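Local coordinates for MUTM (fpg) protein (Thermus thermophilus, PDB 1EE8) that belongs to the MutM (Fpg) family, in which a beta-rich N-terminal domain is joined to a helical H2TH domain and a zinc finger, at residues L22-H27 / A85-G90; E40-L45 / F56-G61; F130-F135 / E185-L190; D165-R170 / R192-V197. All coordinates share one frame; numbering follows the deposited sequence.

Contact 1: L22-H27 / A85-G90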
loop_
_atom_site.group_PDB
_atom_site.type_symbol
_atom_site.label_atom_id
_atom_site.label_comp_id
_atom_site.label_asym_id
_atom_site.label_seq_id
_atom_site.Cartn_x
_atom_site.Cartn_y
_atom_site.Cartn_z
ATOM N N LEU A 22 -4.070 -4.789 13.084
ATOM C CA LEU A 22 -5.083 -4.420 12.103
ATOM C C LEU A 22 -4.840 -5.389 10.945
ATOM O O LEU A 22 -3.959 -5.163 10.107
ATOM C CB LEU A 22 -4.898 -2.973 11.647
ATOM C CG LEU A 22 -5.736 -2.546 10.434
ATOM C CD1 LEU A 22 -7.226 -2.631 10.761
ATOM C CD2 LEU A 22 -5.356 -1.126 10.027
ATOM N N ARG A 23 -5.603 -6.479 10.917
ATOM C CA ARG A 23 -5.454 -7.502 9.882
ATOM C C ARG A 23 -5.874 -7.030 8.496
ATOM O O ARG A 23 -5.221 -7.331 7.498
ATOM C CB ARG A 23 -6.255 -8.749 10.255
ATOM C CG ARG A 23 -5.773 -9.439 11.527
ATOM C CD ARG A 23 -6.656 -10.630 11.870
ATOM N NE ARG A 23 -6.083 -11.453 12.933
ATOM C CZ ARG A 23 -6.732 -12.432 13.561
ATOM N NH1 ARG A 23 -7.988 -12.717 13.237
ATOM N NH2 ARG A 23 -6.122 -13.128 14.512
ATOM N N GLN A 24 -6.973 -6.292 8.426
ATOM C CA GLN A 24 -7.423 -5.810 7.135
ATOM C C GLN A 24 -8.402 -4.654 7.219
ATOM O O GLN A 24 -9.052 -4.444 8.236
ATOM C CB GLN A 24 -8.039 -6.964 6.330
ATOM C CG GLN A 24 -8.635 -8.098 7.172
ATOM C CD GLN A 24 -9.233 -9.228 6.323
ATOM O OE1 GLN A 24 -9.723 -10.226 6.857
ATOM N NE2 GLN A 24 -9.199 -9.068 5.004
ATOM N N VAL A 25 -8.462 -3.890 6.134
ATOM C CA VAL A 25 -9.372 -2.768 6.008
ATOM C C VAL A 25 -10.215 -3.199 4.830
ATOM O O VAL A 25 -9.768 -3.172 3.679
ATOM C CB VAL A 25 -8.651 -1.455 5.656
ATOM C CG1 VAL A 25 -9.656 -0.306 5.644
ATOM C CG2 VAL A 25 -7.547 -1.184 6.663
ATOM N N VAL A 26 -11.435 -3.607 5.130
ATOM C CA VAL A 26 -12.330 -4.111 4.113
ATOM C C VAL A 26 -13.274 -3.067 3.541
ATOM O O VAL A 26 -13.952 -2.352 4.272
ATOM C CB VAL A 26 -13.156 -5.291 4.681
ATOM C CG1 VAL A 26 -13.928 -5.995 3.566
ATOM C CG2 VAL A 26 -12.225 -6.266 5.387
ATOM N N HIS A 27 -13.310 -2.996 2.217
ATOM C CA HIS A 27 -14.195 -2.075 1.523
ATOM C C HIS A 27 -14.075 -2.321 0.025
ATOM O O HIS A 27 -13.252 -3.122 -0.425
ATOM C CB HIS A 27 -13.814 -0.615 1.810
ATOM C CG HIS A 27 -12.578 -0.168 1.095
ATOM N ND1 HIS A 27 -11.328 -0.184 1.680
ATOM C CD2 HIS A 27 -12.390 0.254 -0.179
ATOM C CE1 HIS A 27 -10.426 0.206 0.796
ATOM N NE2 HIS A 27 -11.045 0.478 -0.340
ATOM N N ALA A 85 -14.653 -1.801 7.029
ATOM C CA ALA A 85 -14.473 -2.446 8.319
ATOM C C ALA A 85 -12.991 -2.624 8.596
ATOM O O ALA A 85 -12.243 -3.054 7.720
ATOM C CB ALA A 85 -15.176 -3.806 8.334
ATOM N N LEU A 86 -12.578 -2.265 9.808
ATOM C CA LEU A 86 -11.200 -2.426 10.236
ATOM C C LEU A 86 -11.239 -3.717 11.037
ATOM O O LEU A 86 -11.738 -3.741 12.164
ATOM C CB LEU A 86 -10.770 -1.266 11.139
ATOM C CG LEU A 86 -10.147 -0.027 10.491
ATOM C CD1 LEU A 86 -10.794 0.251 9.159
ATOM C CD2 LEU A 86 -10.272 1.168 11.429
ATOM N N VAL A 87 -10.743 -4.790 10.437
ATOM C CA VAL A 87 -10.740 -6.093 11.079
ATOM C C VAL A 87 -9.493 -6.271 11.938
ATOM O O VAL A 87 -8.390 -6.404 11.415
ATOM C CB VAL A 87 -10.793 -7.206 10.021
ATOM C CG1 VAL A 87 -10.795 -8.567 10.683
ATOM C CG2 VAL A 87 -12.036 -7.018 9.149
ATOM N N LEU A 88 -9.684 -6.248 13.254
ATOM C CA LEU A 88 -8.592 -6.420 14.208
ATOM C C LEU A 88 -8.564 -7.867 14.670
ATOM O O LEU A 88 -9.516 -8.616 14.448
ATOM C CB LEU A 88 -8.788 -5.511 15.419
ATOM C CG LEU A 88 -8.453 -4.025 15.272
ATOM C CD1 LEU A 88 -8.788 -3.515 13.887
ATOM C CD2 LEU A 88 -9.214 -3.266 16.336
ATOM N N GLU A 89 -7.484 -8.266 15.321
ATOM C CA GLU A 89 -7.396 -9.642 15.773
ATOM C C GLU A 89 -8.458 -9.924 16.830
ATOM O O GLU A 89 -9.077 -10.987 16.823
ATOM C CB GLU A 89 -5.985 -9.947 16.311
ATOM C CG GLU A 89 -5.635 -9.326 17.657
ATOM C CD GLU A 89 -4.191 -9.600 18.071
ATOM O OE1 GLU A 89 -3.268 -8.995 17.478
ATOM O OE2 GLU A 89 -3.977 -10.426 18.987
ATOM N N GLY A 90 -8.698 -8.961 17.713
ATOM C CA GLY A 90 -9.677 -9.161 18.766
ATOM C C GLY A 90 -11.103 -8.737 18.460
ATOM O O GLY A 90 -12.040 -9.181 19.128
#
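Val26 and Ala85 face each other as a hydrogen-bonded pair of two antiparallel strands, with bonds running both ways: Val26 N to Ala85 O at 2.8 Å and Ala85 N to Val26 O at 2.9 Å. One step further, Val87 N reaches Gln24 O at 2.8 Å. There the ladder slips by one residue. Arg23 and Gln24 both lie opposite Val87 and both direct their N-H groups, weakly, at Val87 O, which makes a classic beta bulge; the nearly helical backbone of Arg23 (phi -68°, psi -41°) takes up the extra residue.

Apolar packing covers the face formed by Leu22, Val25, Leu86 and Leu88, all buried. Leu22 CG stands opposite its own backbone nitrogen (chi1 169°), which swings CD1 over to meet Leu88 CD1 at 3.6 Å and Leu86 CB at 3.8 Å. Val25 and Leu86 run alongside each other. The face of Gln24, Val26, Ala85 and Val87 is only partly covered, so polar Gln24 can lie there with its stem on Val87, Gln24 CG to Val87 CB at 3.7 Å, while Val26 CG2 meets Val87 CG2.

Beyond the bulge, Glu89 CA lies over the centre of one face of the Arg23 guanidinium, 3.6 Å above its plane. The two charges stay apart, NH2 of Arg23 5.7 Å from OE2 of Glu89, whose carboxylate turns to the hydroxyl of Thr21.

Strand 21-26 is flanked on its other edge by strand 42-50; Leu22 bonds to Arg42 of that strand and to Gly41 just before it. Strand 82-88 continues to strand 92-96 through Leu86 and Leu93. Leu58 and Phe56 of strand 53-58 pack on Leu22 and Leu86.

Contact 2: E40-L45 / F56-G61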
loop_
_atom_site.group_PDB
_atom_site.type_symbol
_atom_site.label_atom_id
_atom_site.label_comp_id
_atom_site.label_asym_id
_atom_site.label_seq_id
_atom_site.Cartn_x
_atom_site.Cartn_y
_atom_site.Cartn_z
ATOM N N GLU A 40 -2.706 -2.602 6.304
ATOM C CA GLU A 40 -2.967 -3.992 6.649
ATOM C C GLU A 40 -1.791 -4.813 7.176
ATOM O O GLU A 40 -0.658 -4.710 6.691
ATOM C CB GLU A 40 -3.615 -4.699 5.456
ATOM C CG GLU A 40 -4.973 -4.108 5.098
ATOM C CD GLU A 40 -5.645 -4.832 3.946
ATOM O OE1 GLU A 40 -6.891 -4.895 3.933
ATOM O OE2 GLU A 40 -4.933 -5.330 3.052
ATOM N N GLY A 41 -2.086 -5.619 8.192
ATOM C CA GLY A 41 -1.088 -6.470 8.801
ATOM C C GLY A 41 -0.115 -5.721 9.683
ATOM O O GLY A 41 1.057 -6.057 9.729
ATOM N N ARG A 42 -0.601 -4.702 10.382
ATOM C CA ARG A 42 0.254 -3.910 11.256
ATOM C C ARG A 42 -0.453 -3.704 12.584
ATOM O O ARG A 42 -1.685 -3.601 12.636
ATOM C CB ARG A 42 0.541 -2.541 10.626
ATOM C CG ARG A 42 1.242 -2.583 9.282
ATOM C CD ARG A 42 1.354 -1.187 8.717
ATOM N NE ARG A 42 1.902 -1.175 7.361
ATOM C CZ ARG A 42 3.194 -1.282 7.060
ATOM N NH1 ARG A 42 4.108 -1.411 8.006
ATOM N NH2 ARG A 42 3.570 -1.252 5.795
ATOM N N ARG A 43 0.315 -3.635 13.661
ATOM C CA ARG A 43 -0.294 -3.427 14.964
ATOM C C ARG A 43 -0.587 -1.955 15.155
ATOM O O ARG A 43 0.140 -1.096 14.660
ATOM C CB ARG A 43 0.618 -3.935 16.075
ATOM C CG ARG A 43 0.680 -5.444 16.121
ATOM C CD ARG A 43 1.625 -5.957 17.188
ATOM N NE ARG A 43 1.701 -7.412 17.128
ATOM C CZ ARG A 43 0.751 -8.234 17.566
ATOM N NH1 ARG A 43 -0.358 -7.746 18.114
ATOM N NH2 ARG A 43 0.899 -9.548 17.433
ATOM N N ILE A 44 -1.682 -1.673 15.847
ATOM C CA ILE A 44 -2.083 -0.305 16.116
ATOM C C ILE A 44 -1.336 0.156 17.362
ATOM O O ILE A 44 -1.556 -0.371 18.451
ATOM C CB ILE A 44 -3.603 -0.222 16.358
ATOM C CG1 ILE A 44 -4.343 -0.692 15.098
ATOM C CG2 ILE A 44 -3.999 1.202 16.742
ATOM C CD1 ILE A 44 -5.850 -0.687 15.224
ATOM N N LEU A 45 -0.458 1.137 17.190
ATOM C CA LEU A 45 0.338 1.665 18.291
ATOM C C LEU A 45 -0.300 2.849 19.006
ATOM O O LEU A 45 -0.017 3.104 20.174
ATOM C CB LEU A 45 1.717 2.063 17.776
ATOM C CG LEU A 45 2.443 0.934 17.035
ATOM C CD1 LEU A 45 3.834 1.399 16.629
ATOM C CD2 LEU A 45 2.523 -0.295 17.928
ATOM N N PHE A 56 -4.685 6.567 13.023
ATOM C CA PHE A 56 -4.264 5.315 13.625
ATOM C C PHE A 56 -2.780 5.166 13.297
ATOM O O PHE A 56 -2.405 5.088 12.122
ATOM C CB PHE A 56 -5.043 4.138 13.026
ATOM C CG PHE A 56 -6.493 4.109 13.410
ATOM C CD1 PHE A 56 -6.922 3.378 14.514
ATOM C CD2 PHE A 56 -7.434 4.831 12.680
ATOM C CE1 PHE A 56 -8.268 3.367 14.886
ATOM C CE2 PHE A 56 -8.778 4.825 13.043
ATOM C CZ PHE A 56 -9.194 4.091 14.149
ATOM N N ALA A 57 -1.938 5.169 14.325
ATOM C CA ALA A 57 -0.498 5.006 14.124
ATOM C C ALA A 57 -0.234 3.505 14.077
ATOM O O ALA A 57 -0.548 2.774 15.020
ATOM C CB ALA A 57 0.281 5.650 15.267
ATOM N N LEU A 58 0.346 3.051 12.972
ATOM C CA LEU A 58 0.616 1.637 12.774
ATOM C C LEU A 58 2.102 1.309 12.736
ATOM O O LEU A 58 2.905 2.043 12.161
ATOM C CB LEU A 58 -0.051 1.185 11.477
ATOM C CG LEU A 58 -1.527 1.589 11.426
ATOM C CD1 LEU A 58 -2.081 1.370 10.031
ATOM C CD2 LEU A 58 -2.308 0.787 12.466
ATOM N N GLU A 59 2.455 0.191 13.349
ATOM C CA GLU A 59 3.838 -0.255 13.399
ATOM C C GLU A 59 4.431 -0.304 11.993
ATOM O O GLU A 59 3.809 -0.816 11.066
ATOM C CB GLU A 59 3.884 -1.632 14.047
ATOM C CG GLU A 59 5.267 -2.128 14.400
ATOM C CD GLU A 59 5.204 -3.368 15.267
ATOM O OE1 GLU A 59 4.572 -4.361 14.844
ATOM O OE2 GLU A 59 5.783 -3.348 16.375
ATOM N N GLY A 60 5.633 0.244 11.827
ATOM C CA GLY A 60 6.258 0.229 10.519
ATOM C C GLY A 60 6.218 1.562 9.797
ATOM O O GLY A 60 6.495 1.634 8.597
ATOM N N GLY A 61 5.856 2.616 10.521
ATOM C CA GLY A 61 5.820 3.948 9.939
ATOM C C GLY A 61 4.673 4.255 8.998
ATOM O O GLY A 61 4.858 4.938 7.993
HETATM O O HOH W 1 2.848 -4.795 13.219
#
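Glu59 N donates to Arg43 O at 3.0 Å and Leu45 N to Ala57 O at 2.7 Å, two backbone bonds that frame Ile44 and Leu58 as a non-hydrogen-bonded antiparallel pair. A further bond comes from a side chain: Arg42, extended from CG to NE, brings NH1 to a lone pair of Glu59 O at 3.1 Å, with the oxygen close to the guanidinium plane. Its NE is held by Leu38 O and its NH2 by Glu40 O of the second subunit, so the guanidinium is gripped from several sides and also serves the dimer. Glycine fits at Gly60 (phi 104°): a CB here would jam against the preceding carbonyl O and run into Arg42 NH1, which lies 3.7 Å from Gly60 CA.

These residues close the open end of the beta hairpin of strands 42-50 and 53-58, whose short segments run 129° apart, a marked twist.

Apolar packing follows the pairing. Ile44 CG1 and Leu58 CD2 lie side by side at 3.6 Å, on the face where Ile44 also meets Val17 of helix 3-17. Exposed Leu45 sets CD1 3.6 Å from Glu59 CA. Arg43 and Glu59 run side by side, Arg43 CD 4.1 Å from Glu59 OE1, their charged atoms not in contact, and a water accepts from Arg43 N at 2.8 Å.

Contact 3: F130-F135 / E185-L190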
loop_
_atom_site.group_PDB
_atom_site.type_symbol
_atom_site.label_atom_id
_atom_site.label_comp_id
_atom_site.label_asym_id
_atom_site.label_seq_id
_atom_site.Cartn_x
_atom_site.Cartn_y
_atom_site.Cartn_z
ATOM N N PHE A 130 -2.348 26.528 22.067
ATOM C CA PHE A 130 -3.393 27.465 21.663
ATOM C C PHE A 130 -3.247 28.682 22.580
ATOM O O PHE A 130 -3.713 28.660 23.726
ATOM C CB PHE A 130 -4.775 26.831 21.842
ATOM C CG PHE A 130 -5.907 27.688 21.341
ATOM C CD1 PHE A 130 -7.053 27.867 22.107
ATOM C CD2 PHE A 130 -5.829 28.312 20.102
ATOM C CE1 PHE A 130 -8.102 28.656 21.646
ATOM C CE2 PHE A 130 -6.870 29.100 19.634
ATOM C CZ PHE A 130 -8.009 29.275 20.409
ATOM N N ALA A 131 -2.601 29.730 22.069
ATOM C CA ALA A 131 -2.347 30.949 22.839
ATOM C C ALA A 131 -3.119 32.172 22.354
ATOM O O ALA A 131 -3.370 32.334 21.159
ATOM C CB ALA A 131 -0.851 31.252 22.837
ATOM N N PHE A 132 -3.464 33.047 23.295
ATOM C CA PHE A 132 -4.233 34.247 22.988
ATOM C C PHE A 132 -3.569 35.244 22.030
ATOM O O PHE A 132 -4.227 35.779 21.131
ATOM C CB PHE A 132 -4.629 34.955 24.291
ATOM C CG PHE A 132 -5.477 36.171 24.077
ATOM C CD1 PHE A 132 -4.921 37.444 24.157
ATOM C CD2 PHE A 132 -6.816 36.042 23.728
ATOM C CE1 PHE A 132 -5.685 38.572 23.887
ATOM C CE2 PHE A 132 -7.589 37.161 23.453
ATOM C CZ PHE A 132 -7.026 38.431 23.531
ATOM N N PRO A 133 -2.266 35.519 22.207
ATOM C CA PRO A 133 -1.601 36.466 21.307
ATOM C C PRO A 133 -1.810 36.094 19.838
ATOM O O PRO A 133 -2.255 36.918 19.035
ATOM C CB PRO A 133 -0.136 36.370 21.734
ATOM C CG PRO A 133 -0.255 36.119 23.218
ATOM C CD PRO A 133 -1.347 35.063 23.265
ATOM N N GLY A 134 -1.488 34.849 19.498
ATOM C CA GLY A 134 -1.656 34.385 18.133
ATOM C C GLY A 134 -3.114 34.430 17.717
ATOM O O GLY A 134 -3.448 34.906 16.628
ATOM N N PHE A 135 -3.987 33.939 18.593
ATOM C CA PHE A 135 -5.420 33.927 18.324
ATOM C C PHE A 135 -5.910 35.340 18.049
ATOM O O PHE A 135 -6.561 35.598 17.033
ATOM C CB PHE A 135 -6.177 33.321 19.518
ATOM C CG PHE A 135 -7.677 33.360 19.370
ATOM C CD1 PHE A 135 -8.445 34.222 20.150
ATOM C CD2 PHE A 135 -8.320 32.547 18.437
ATOM C CE1 PHE A 135 -9.837 34.276 20.005
ATOM C CE2 PHE A 135 -9.708 32.590 18.282
ATOM C CZ PHE A 135 -10.467 33.459 19.070
ATOM N N GLU A 185 -10.640 42.698 24.757
ATOM C CA GLU A 185 -11.447 42.145 25.833
ATOM C C GLU A 185 -12.480 41.199 25.222
ATOM O O GLU A 185 -12.778 40.143 25.776
ATOM C CB GLU A 185 -12.129 43.279 26.604
ATOM C CG GLU A 185 -12.894 42.843 27.836
ATOM C CD GLU A 185 -14.222 42.211 27.496
ATOM O OE1 GLU A 185 -14.958 42.790 26.661
ATOM O OE2 GLU A 185 -14.531 41.145 28.068
ATOM N N GLU A 186 -13.021 41.580 24.073
ATOM C CA GLU A 186 -13.997 40.743 23.397
ATOM C C GLU A 186 -13.306 39.466 22.922
ATOM O O GLU A 186 -13.850 38.364 23.056
ATOM C CB GLU A 186 -14.628 41.511 22.228
ATOM C CG GLU A 186 -15.666 42.537 22.687
ATOM C CD GLU A 186 -16.273 43.342 21.554
ATOM O OE1 GLU A 186 -17.449 43.745 21.691
ATOM O OE2 GLU A 186 -15.582 43.589 20.538
ATOM N N ALA A 187 -12.093 39.613 22.397
ATOM C CA ALA A 187 -11.320 38.471 21.921
ATOM C C ALA A 187 -10.985 37.526 23.064
ATOM O O ALA A 187 -10.984 36.311 22.888
ATOM C CB ALA A 187 -10.038 38.940 21.242
ATOM N N ARG A 188 -10.685 38.077 24.235
ATOM C CA ARG A 188 -10.370 37.228 25.381
ATOM C C ARG A 188 -11.595 36.410 25.818
ATOM O O ARG A 188 -11.457 35.278 26.281
ATOM C CB ARG A 188 -9.847 38.060 26.561
ATOM C CG ARG A 188 -8.369 38.453 26.446
ATOM C CD ARG A 188 -7.705 38.582 27.822
ATOM N NE ARG A 188 -6.266 38.855 27.736
ATOM C CZ ARG A 188 -5.740 40.018 27.357
ATOM N NH1 ARG A 188 -6.530 41.031 27.031
ATOM N NH2 ARG A 188 -4.423 40.167 27.296
ATOM N N ARG A 189 -12.791 36.983 25.684
ATOM C CA ARG A 189 -14.006 36.260 26.060
ATOM C C ARG A 189 -14.229 35.089 25.106
ATOM O O ARG A 189 -14.556 33.981 25.529
ATOM C CB ARG A 189 -15.231 37.172 26.016
ATOM C CG ARG A 189 -15.321 38.169 27.146
ATOM C CD ARG A 189 -16.770 38.349 27.579
ATOM N NE ARG A 189 -17.632 38.811 26.495
ATOM C CZ ARG A 189 -17.664 40.058 26.042
ATOM N NH1 ARG A 189 -18.487 40.381 25.052
ATOM N NH2 ARG A 189 -16.881 40.984 26.584
ATOM N N LEU A 190 -14.052 35.349 23.814
ATOM C CA LEU A 190 -14.228 34.322 22.799
ATOM C C LEU A 190 -13.182 33.219 22.974
ATOM O O LEU A 190 -13.470 32.033 22.778
ATOM C CB LEU A 190 -14.123 34.948 21.407
ATOM C CG LEU A 190 -14.387 34.022 20.215
ATOM C CD1 LEU A 190 -15.688 33.262 20.434
ATOM C CD2 LEU A 190 -14.451 34.839 18.938
#
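Within the H2TH domain, Phe132 and Phe135 on the first turn of helix 132-140 are laid against Ala187, Arg188 and Leu190 of helix 184-203. Ala131 is the N-cap of the shorter helix, its carbonyl accepting from Phe135 N, and the three-residue spacing of the two phenylalanines sets both rings on the same side of that turn. Each has CG anti to its nitrogen (chi1 -177° and 176°), a torsion that sends the rings outward to the longer helix.

Phe132 is met over one face by the aliphatic stem of Arg188. CG of Arg188 sits 3.6 Å from the ring centroid of Phe132, 28° off the ring normal, a CH-pi contact, and comes as close as 3.2 Å to CZ of Phe132. Further out, the guanidinium turns nearly parallel to the ring and lies over CE1. The same ring turns its edge to Ala187, with Phe132 CE2 3.4 Å from Ala187 C and 3.7 Å from Ala187 CB; a residue as small as alanine allows this close approach.

Phe135 works wholly through its edge. CE1 of Phe135 points, in the ring plane, at Ala187 O 3.7 Å away, and CZ of Phe135 rests 4.1 Å from CG of Leu190, which is itself packed on Leu146 and Leu150 of helix 146-152.

Between the two segments the hold is therefore carbon and pi surface. Arg188 suits this border because its stem can serve as hydrocarbon over Phe132 while its charge is probably balanced largely by the salt bridge to Glu184.

Contact 4: D165-R170 / R192-V197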
loop_
_atom_site.group_PDB
_atom_site.type_symbol
_atom_site.label_atom_id
_atom_site.label_comp_id
_atom_site.label_asym_id
_atom_site.label_seq_id
_atom_site.Cartn_x
_atom_site.Cartn_y
_atom_site.Cartn_z
ATOM N N ASP A 165 -20.883 28.269 17.050
ATOM C CA ASP A 165 -22.133 28.888 17.488
ATOM C C ASP A 165 -22.215 28.938 19.025
ATOM O O ASP A 165 -22.511 29.983 19.607
ATOM C CB ASP A 165 -23.346 28.110 16.947
ATOM C CG ASP A 165 -23.598 28.351 15.460
ATOM O OD1 ASP A 165 -22.755 28.989 14.796
ATOM O OD2 ASP A 165 -24.648 27.896 14.955
ATOM N N GLU A 166 -21.941 27.814 19.684
ATOM C CA GLU A 166 -22.020 27.777 21.140
ATOM C C GLU A 166 -20.974 28.657 21.828
ATOM O O GLU A 166 -21.254 29.278 22.844
ATOM C CB GLU A 166 -21.908 26.333 21.647
ATOM C CG GLU A 166 -23.121 25.461 21.318
ATOM C CD GLU A 166 -24.408 25.974 21.949
ATOM O OE1 GLU A 166 -25.366 26.247 21.196
ATOM O OE2 GLU A 166 -24.465 26.101 23.195
ATOM N N ALA A 167 -19.773 28.719 21.274
ATOM C CA ALA A 167 -18.726 29.534 21.881
ATOM C C ALA A 167 -19.089 31.011 21.767
ATOM O O ALA A 167 -18.922 31.787 22.715
ATOM C CB ALA A 167 -17.375 29.264 21.201
ATOM N N LEU A 168 -19.585 31.392 20.598
ATOM C CA LEU A 168 -19.974 32.767 20.342
ATOM C C LEU A 168 -21.094 33.215 21.273
ATOM O O LEU A 168 -21.116 34.361 21.728
ATOM C CB LEU A 168 -20.390 32.922 18.875
ATOM C CG LEU A 168 -19.204 32.846 17.904
ATOM C CD1 LEU A 168 -19.689 32.661 16.470
ATOM C CD2 LEU A 168 -18.373 34.134 18.045
ATOM N N PHE A 169 -22.026 32.318 21.559
ATOM C CA PHE A 169 -23.114 32.665 22.464
ATOM C C PHE A 169 -22.576 32.800 23.875
ATOM O O PHE A 169 -22.918 33.732 24.602
ATOM C CB PHE A 169 -24.201 31.594 22.501
ATOM C CG PHE A 169 -25.234 31.851 23.563
ATOM C CD1 PHE A 169 -26.225 32.803 23.363
ATOM C CD2 PHE A 169 -25.162 31.206 24.791
ATOM C CE1 PHE A 169 -27.130 33.111 24.375
ATOM C CE2 PHE A 169 -26.060 31.508 25.810
ATOM C CZ PHE A 169 -27.044 32.461 25.601
ATOM N N ARG A 170 -21.745 31.851 24.276
ATOM C CA ARG A 170 -21.216 31.906 25.620
ATOM C C ARG A 170 -20.451 33.209 25.832
ATOM O O ARG A 170 -20.530 33.806 26.900
ATOM C CB ARG A 170 -20.326 30.697 25.903
ATOM C CG ARG A 170 -19.940 30.625 27.363
ATOM C CD ARG A 170 -19.357 29.292 27.755
ATOM N NE ARG A 170 -20.314 28.198 27.604
ATOM C CZ ARG A 170 -20.110 26.977 28.085
ATOM N NH1 ARG A 170 -21.015 26.025 27.909
ATOM N NH2 ARG A 170 -18.995 26.716 28.755
ATOM N N ARG A 192 -11.696 32.278 25.807
ATOM C CA ARG A 192 -12.057 31.494 26.979
ATOM C C ARG A 192 -13.308 30.640 26.745
ATOM O O ARG A 192 -13.354 29.459 27.117
ATOM C CB ARG A 192 -12.273 32.447 28.158
ATOM C CG ARG A 192 -12.607 31.782 29.474
ATOM C CD ARG A 192 -12.728 32.837 30.574
ATOM N NE ARG A 192 -13.413 32.326 31.757
ATOM C CZ ARG A 192 -13.702 33.063 32.824
ATOM N NH1 ARG A 192 -13.360 34.346 32.853
ATOM N NH2 ARG A 192 -14.331 32.520 33.860
ATOM N N ALA A 193 -14.323 31.239 26.133
ATOM C CA ALA A 193 -15.568 30.524 25.861
ATOM C C ALA A 193 -15.324 29.320 24.949
ATOM O O ALA A 193 -15.835 28.225 25.185
ATOM C CB ALA A 193 -16.574 31.467 25.219
ATOM N N LEU A 194 -14.539 29.534 23.902
ATOM C CA LEU A 194 -14.232 28.475 22.954
ATOM C C LEU A 194 -13.585 27.279 23.651
ATOM O O LEU A 194 -13.968 26.133 23.420
ATOM C CB LEU A 194 -13.297 29.015 21.872
ATOM C CG LEU A 194 -13.066 28.165 20.629
ATOM C CD1 LEU A 194 -14.398 27.718 20.037
ATOM C CD2 LEU A 194 -12.284 28.991 19.611
ATOM N N ARG A 195 -12.608 27.552 24.508
ATOM C CA ARG A 195 -11.908 26.496 25.224
ATOM C C ARG A 195 -12.794 25.758 26.230
ATOM O O ARG A 195 -12.693 24.536 26.372
ATOM C CB ARG A 195 -10.674 27.077 25.923
ATOM C CG ARG A 195 -9.810 27.938 24.993
ATOM C CD ARG A 195 -8.422 28.161 25.564
ATOM N NE ARG A 195 -7.690 26.901 25.627
ATOM C CZ ARG A 195 -6.412 26.787 25.969
ATOM N NH1 ARG A 195 -5.708 27.864 26.288
ATOM N NH2 ARG A 195 -5.837 25.595 25.978
ATOM N N GLU A 196 -13.667 26.493 26.914
ATOM C CA GLU A 196 -14.574 25.894 27.901
ATOM C C GLU A 196 -15.624 25.004 27.249
ATOM O O GLU A 196 -15.908 23.910 27.730
ATOM C CB GLU A 196 -15.311 26.972 28.690
ATOM C CG GLU A 196 -14.449 27.885 29.522
ATOM C CD GLU A 196 -15.287 28.908 30.265
ATOM O OE1 GLU A 196 -16.139 28.495 31.082
ATOM O OE2 GLU A 196 -15.101 30.120 30.027
ATOM N N VAL A 197 -16.220 25.489 26.166
ATOM C CA VAL A 197 -17.247 24.717 25.476
ATOM C C VAL A 197 -16.677 23.412 24.936
ATOM O O VAL A 197 -17.290 22.356 25.065
ATOM C CB VAL A 197 -17.879 25.526 24.316
ATOM C CG1 VAL A 197 -18.856 24.658 23.539
ATOM C CG2 VAL A 197 -18.608 26.734 24.871
#
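Ala193 is the first residue of helix 184-203 here to touch helix 161-170: its CB lies 3.4 Å from Ala167 O and 3.9 Å from Arg170 CB, a close fit that suits the small methyl of alanine. Leu194 comes next. Its side chain starts away from the other helix overall, though CB still touches Ala167, and with CG opposite the backbone N (chi1 -168°) CD1 comes round to Ala167 CB at 3.6 Å. The alanines Ala167 and Ala193 allow the backbones to close in, Ala167 CA lying 4.7 Å from Leu194 CA; the axes of segments 165-170 and 192-197 approach to 8.1 Å, their directions 128° apart. Both helices belong to the H2TH domain, whose core this tight packing helps to form.

Glu196 offers Arg170 mainly its stem, with CB 3.7 Å from NH2 of Arg170; its carboxylate pairs weakly with Arg192, whereas Arg170 is bridged to Glu200. Val197 uses both branches. CG2 sits 3.5 Å above the centre of the Arg170 guanidinium, which the bend of the Arg170 chain at chi3 (-63°) puts there. CG1 meets CB of Glu166 at 4.0 Å, and the carboxylate of Glu166 receives the backbone N-H groups of Ala229, Val230 and Tyr231.

The four contacts form two pairs in separate parts of the chain. Contacts 1 and 2, centres 12 Å apart, belong to one sheet; Leu22 and the Gly41-Arg42 backbone join them, with Leu22 N 2.7 Å from Arg42 O, and contact 2 also reaches the second subunit. Contacts 3 and 4, likewise 12 Å between centres, share helix 184-203, and Leu190 CD1 of one packs 3.7 Å from Leu168 CD2 of the other. Between the pairs the centres stand about 36 to 43 Å apart. In contact 4 the side chain of Glu166 is about 12 Å from the zinc ion held by Cys238, Cys241, Cys258 and Cys261, and neighbouring Phe169 touches Cys238.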